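Local coordinates for phosphatidylglycerol lysyltransferase C-terminal domain-containing protein (Bacteroides thetaiotaomicron, PDB 2HQY), which is of unknown function but binds coenzyme A and probably acts as an acyl- or aminoacyl-transferase of the acetyltransferase superfamily, at residues A[14-17]-A[18-21]. Sequence-based numbering, arbitrary orientation.
Sequences TITA and FTMK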
ATOM      1  N   THR A  14       3.623 -16.752  10.709  1.00 18.12           N
ATOM      2  CA  THR A  14       2.861 -17.594   9.788  1.00 18.30           C
ATOM      3  C   THR A  14       3.617 -17.832   8.470  1.00 18.58           C
ATOM      4  O   THR A  14       3.736 -18.999   8.006  1.00 18.73           O
ATOM      5  CB  THR A  14       1.464 -16.969   9.486  1.00 19.27           C
ATOM      6  OG1 THR A  14       0.673 -16.959  10.681  1.00 20.29           O
ATOM      7  CG2 THR A  14       0.707 -17.752   8.376  1.00 19.04           C
ATOM      8  N   ILE A  15       4.120 -16.741   7.888  0.50 18.03           N
ATOM      9  CA  ILE A  15       4.847 -16.778   6.617  0.50 17.74           C
ATOM     10  C   ILE A  15       6.184 -17.527   6.746  0.50 17.84           C
ATOM     11  O   ILE A  15       6.446 -18.470   5.994  0.50 17.39           O
ATOM     12  CB  ILE A  15       5.119 -15.341   6.046  0.50 17.75           C
ATOM     13  CG1 ILE A  15       3.828 -14.507   5.943  0.50 17.70           C
ATOM     14  CG2 ILE A  15       5.850 -15.421   4.711  0.50 17.95           C
ATOM     15  CD1 ILE A  15       2.678 -15.140   5.161  0.50 19.06           C
ATOM     16  N   THR A  16       7.007 -17.103   7.701  1.00 17.86           N
ATOM     17  CA  THR A  16       8.368 -17.640   7.855  1.00 18.62           C
ATOM     18  C   THR A  16       8.368 -19.103   8.276  1.00 19.26           C
ATOM     19  O   THR A  16       9.351 -19.814   8.039  1.00 19.94           O
ATOM     20  CB  THR A  16       9.259 -16.761   8.777  1.00 19.12           C
ATOM     21  OG1 THR A  16       8.715 -16.751  10.098  1.00 20.19           O
ATOM     22  CG2 THR A  16       9.346 -15.319   8.215  1.00 19.81           C
ATOM     23  N   ALA A  17       7.259 -19.574   8.850  1.00 18.95           N
ATOM     24  CA  ALA A  17       7.143 -21.001   9.167  1.00 19.55           C
ATOM     25  C   ALA A  17       7.212 -21.837   7.888  1.00 19.82           C
ATOM     26  O   ALA A  17       7.738 -22.961   7.889  1.00 20.95           O
ATOM     27  CB  ALA A  17       5.863 -21.284   9.914  1.00 19.05           C
ATOM     28  N   PHE A  18       6.651 -21.290   6.813  1.00 19.29           N
ATOM     29  CA  PHE A  18       6.695 -21.924   5.503  1.00 18.73           C
ATOM     30  C   PHE A  18       8.014 -21.650   4.774  1.00 18.18           C
ATOM     31  O   PHE A  18       8.584 -22.555   4.170  1.00 18.30           O
ATOM     32  CB  PHE A  18       5.522 -21.434   4.619  1.00 19.25           C
ATOM     33  CG  PHE A  18       4.203 -22.087   4.916  1.00 19.06           C
ATOM     34  CD1 PHE A  18       3.819 -23.249   4.244  1.00 20.20           C
ATOM     35  CD2 PHE A  18       3.322 -21.523   5.839  1.00 20.03           C
ATOM     36  CE1 PHE A  18       2.600 -23.882   4.528  1.00 20.67           C
ATOM     37  CE2 PHE A  18       2.094 -22.138   6.123  1.00 20.39           C
ATOM     38  CZ  PHE A  18       1.728 -23.321   5.463  1.00 20.79           C
ATOM     39  N   THR A  19       8.456 -20.389   4.737  1.00 18.37           N
ATOM     40  CA  THR A  19       9.592 -20.049   3.877  1.00 17.46           C
ATOM     41  C   THR A  19      10.924 -20.558   4.454  1.00 17.34           C
ATOM     42  O   THR A  19      11.796 -20.981   3.697  1.00 18.03           O
ATOM     43  CB  THR A  19       9.700 -18.511   3.601  1.00 18.18           C
ATOM     44  OG1 THR A  19       9.728 -17.826   4.852  1.00 17.51           O
ATOM     45  CG2 THR A  19       8.514 -18.002   2.758  1.00 17.30           C
ATOM     46  N   MET A  20      11.101 -20.533   5.778  1.00 16.91           N
ATOM     47  CA  MET A  20      12.434 -20.834   6.297  1.00 17.69           C
ATOM     48  C   MET A  20      12.815 -22.282   5.971  1.00 18.21           C
ATOM     49  O   MET A  20      13.941 -22.541   5.570  1.00 17.65           O
ATOM     50  CB  MET A  20      12.600 -20.508   7.794  1.00 18.07           C
ATOM     51  CG  MET A  20      12.638 -18.979   8.077  1.00 17.58           C
ATOM     52  SD  MET A  20      14.026 -18.051   7.371  1.00 11.93           S
ATOM     53  CE  MET A  20      15.389 -18.637   8.335  1.00 20.84           C
ATOM     54  N   LYS A  21      11.856 -23.197   6.083  1.00 20.02           N
ATOM     55  CA  LYS A  21      12.134 -24.616   5.856  1.00 21.04           C
ATOM     56  C   LYS A  21      12.195 -24.981   4.377  1.00 21.66           C
ATOM     57  O   LYS A  21      12.567 -26.111   4.037  1.00 22.00           O
ATOM     58  CB  LYS A  21      11.102 -25.498   6.570  1.00 21.38           C
ATOM     59  CG  LYS A  21       9.716 -25.452   5.979  1.00 21.62           C
ATOM     60  CD  LYS A  21       8.821 -26.507   6.633  1.00 28.70           C
ATOM     61  CE  LYS A  21       7.339 -26.262   6.321  1.00 30.50           C
ATOM     62  NZ  LYS A  21       6.871 -26.720   4.959  1.00 31.21           N
TER
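T19 turns its hydroxyl toward the backbone of the preceding turn: with chi1 at 54°, OG1 stands between the backbone N and the carbonyl carbon of its own residue and comes within 3.3 Å of T16 CA. Its methyl branch faces I15, one turn away on the same side of the helix; in the modelled conformer of I15 the two side chains meet obliquely and loosely, I15 CG2 lying 4.2 Å from T19 CG2. An alanine here lacks both branches and would probably leave I15 CG2 without its methyl partner and open a gap beside T16 CA. F18 is directed differently. Its ring presents an edge to the previous turn, CD2 resting 3.4 Å from T14 O, which lies in the ring plane, while CB approaches I15 O. These residues belong to helix 12-19 and the residues that follow it, a short amphipathic segment packed on the β-hairpin of strands 44-48 and 51-58: I15 reaches F45, L52 and F54, and F18 extends the same apolar side over V47 and L52. I15 O accepts two bonds, a fairly straight one from T19 N at 3.1 Å in the carbonyl plane and a more bent one from F18 N, which stands well above that plane. On another side, M20 lays CB and CG against T16 O, CG 3.4 Å from it, while its N donates to the same T16 O over 2.9 Å; beyond CG the thioether chain bends twice and leads away, and M20 O is hydrogen-bonded to ND1 of H228. The hydroxyl of T16 is engaged one turn earlier, in a hydrogen bond with R12 O. The exposed K21 chain passes beside the A17 carbonyl, bringing CE to 3.7 Å from A17 O.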